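Local coordinates for [Ribosomal protein bS18]-alanine N-acetyltransferase (Escherichia coli O157:H7, PDB 5ISV) that probably transfers the acetyl group of acetyl-CoA to the N-terminal alanine of ribosomal protein bS18, as a member of the GNAT acetyltransferase family, at residues F120-I125 and D138-A143. Numbering follows the deposited sequence.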
loop_
_atom_site.group_PDB
_atom_site.type_symbol
_atom_site.label_atom_id
_atom_site.label_comp_id
_atom_site.label_asym_id
_atom_site.label_seq_id
_atom_site.Cartn_x
_atom_site.Cartn_y
_atom_site.Cartn_z
ATOM N N PHE A 120 8.898 0.468 -8.849
ATOM C CA PHE A 120 9.362 1.311 -7.705
ATOM C C PHE A 120 10.900 1.410 -7.681
ATOM O O PHE A 120 11.576 0.436 -7.975
ATOM C CB PHE A 120 8.893 0.743 -6.365
ATOM C CG PHE A 120 7.432 0.985 -6.042
ATOM C CD1 PHE A 120 6.425 0.135 -6.527
ATOM C CD2 PHE A 120 7.052 2.027 -5.185
ATOM C CE1 PHE A 120 5.114 0.369 -6.187
ATOM C CE2 PHE A 120 5.736 2.237 -4.862
ATOM C CZ PHE A 120 4.761 1.406 -5.340
ATOM N N ASN A 121 11.411 2.583 -7.290
ATOM C CA ASN A 121 12.847 2.839 -7.141
ATOM C C ASN A 121 13.069 3.168 -5.673
ATOM O O ASN A 121 12.249 3.849 -5.090
ATOM C CB ASN A 121 13.262 4.068 -7.948
ATOM C CG ASN A 121 12.764 4.035 -9.380
ATOM O OD1 ASN A 121 13.208 3.212 -10.172
ATOM N ND2 ASN A 121 11.810 4.910 -9.713
ATOM N N GLU A 122 14.175 2.731 -5.093
ATOM C CA GLU A 122 14.604 3.226 -3.763
ATOM C C GLU A 122 14.887 4.734 -3.848
ATOM O O GLU A 122 15.690 5.150 -4.672
ATOM C CB GLU A 122 15.878 2.500 -3.323
ATOM C CG GLU A 122 16.440 2.957 -1.983
ATOM C CD GLU A 122 17.686 2.191 -1.593
ATOM O OE1 GLU A 122 17.590 0.963 -1.412
ATOM O OE2 GLU A 122 18.760 2.816 -1.477
ATOM N N ALA A 123 14.227 5.523 -3.004
ATOM C CA ALA A 123 14.405 6.958 -2.968
ATOM C C ALA A 123 15.415 7.284 -1.886
ATOM O O ALA A 123 16.266 8.117 -2.087
ATOM C CB ALA A 123 13.072 7.657 -2.696
ATOM N N THR A 124 15.283 6.659 -0.733
ATOM C CA THR A 124 16.145 6.876 0.394
ATOM C C THR A 124 16.014 5.769 1.430
ATOM O O THR A 124 15.136 4.923 1.353
ATOM C CB THR A 124 15.928 8.261 1.025
ATOM O OG1 THR A 124 16.992 8.489 1.952
ATOM C CG2 THR A 124 14.621 8.393 1.734
ATOM N N ILE A 125 16.920 5.776 2.381
ATOM C CA ILE A 125 16.996 4.819 3.462
ATOM C C ILE A 125 16.854 5.586 4.753
ATOM O O ILE A 125 17.364 6.699 4.851
ATOM C CB ILE A 125 18.312 4.012 3.430
ATOM C CG1 ILE A 125 18.387 3.172 2.163
ATOM C CG2 ILE A 125 18.447 3.110 4.653
ATOM C CD1 ILE A 125 19.753 2.593 1.902
ATOM N N ASP A 138 16.507 -0.862 9.230
ATOM C CA ASP A 138 16.289 0.253 8.344
ATOM C C ASP A 138 14.921 0.166 7.675
ATOM O O ASP A 138 14.343 -0.936 7.470
ATOM C CB ASP A 138 17.362 0.309 7.265
ATOM C CG ASP A 138 18.791 0.550 7.806
ATOM O OD1 ASP A 138 19.015 0.816 9.014
ATOM O OD2 ASP A 138 19.710 0.415 6.979
ATOM N N ALA A 139 14.405 1.325 7.328
ATOM C CA ALA A 139 13.284 1.498 6.415
ATOM C C ALA A 139 13.820 1.888 5.057
ATOM O O ALA A 139 14.792 2.637 4.951
ATOM C CB ALA A 139 12.365 2.583 6.924
ATOM N N ILE A 140 13.242 1.322 4.001
ATOM C CA ILE A 140 13.556 1.727 2.641
ATOM C C ILE A 140 12.355 2.494 2.179
ATOM O O ILE A 140 11.229 1.952 2.218
ATOM C CB ILE A 140 13.782 0.526 1.676
ATOM C CG1 ILE A 140 14.779 -0.484 2.249
ATOM C CG2 ILE A 140 14.214 1.024 0.309
ATOM C CD1 ILE A 140 16.144 0.065 2.549
ATOM N N ILE A 141 12.531 3.708 1.721
ATOM C CA ILE A 141 11.480 4.521 1.138
ATOM C C ILE A 141 11.583 4.288 -0.356
ATOM O O ILE A 141 12.639 4.458 -0.957
ATOM C CB ILE A 141 11.642 6.026 1.460
ATOM C CG1 ILE A 141 11.405 6.262 2.942
ATOM C CG2 ILE A 141 10.596 6.845 0.724
ATOM C CD1 ILE A 141 12.038 5.301 3.902
ATOM N N MET A 142 10.477 3.856 -0.951
ATOM C CA MET A 142 10.408 3.638 -2.393
ATOM C C MET A 142 9.382 4.551 -3.052
ATOM O O MET A 142 8.330 4.873 -2.456
ATOM C CB MET A 142 10.121 2.153 -2.692
ATOM C CG MET A 142 10.995 1.184 -1.907
ATOM S SD MET A 142 10.812 -0.527 -2.428
ATOM C CE MET A 142 11.757 -0.492 -3.927
ATOM N N ALA A 143 9.669 4.914 -4.300
ATOM C CA ALA A 143 8.790 5.788 -5.095
ATOM C C ALA A 143 8.507 5.192 -6.487
ATOM O O ALA A 143 9.397 4.679 -7.143
ATOM C CB ALA A 143 9.433 7.181 -5.237
HETATM O O HOH W 1 11.303 6.840 -8.303
#
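I141 is matched by two residues, A123 and T124, the signature of a classic beta bulge and a worked example of how an antiparallel hairpin takes up an extra residue. The hairpin joins strand 121-129, outermost in the GNAT sheet, to strand 136-145, which in turn borders strand 99-105. Where one residue would normally pair with one, two residues of the outer strand share I141, and I141 O serves two donors: A123 N binds it at 2.8 Å, whereas T124 N reaches it only weakly, at 3.4 Å. The return bond from I141 N to T124 O restores regular pairing, and before the bulge N121 and A143 form a hydrogen-bonded pair, N121 N to A143 O and A143 N to N121 O, each 2.9 Å.

Packing is tight around F120 and M142, both buried. The F120 ring, near Y115, a predicted proton donor, crosses M142 at about a right angle, its CD2 4.0 Å from M142 CB. The bend of M142 at chi3 (76°) brings its CE to 4.0 Å from F120 CB. The F120 ring also touches L100 and L102 of strand 99-105.

The outer strand is largely exposed from N121 to I125. On the face of M142, E122, extended with CG opposite its backbone N (chi1 178°), lays its aliphatic CG 3.7 Å from I140 CG2, and I125 CG1 meets I140 CD1. On the other face T124 CG2 lies along I141, which touches E103, the predicted proton acceptor. Beyond the bulge, the I125 methyl CG2 rests near the carboxylate of D138, whose OD1 is bonded to N128 N.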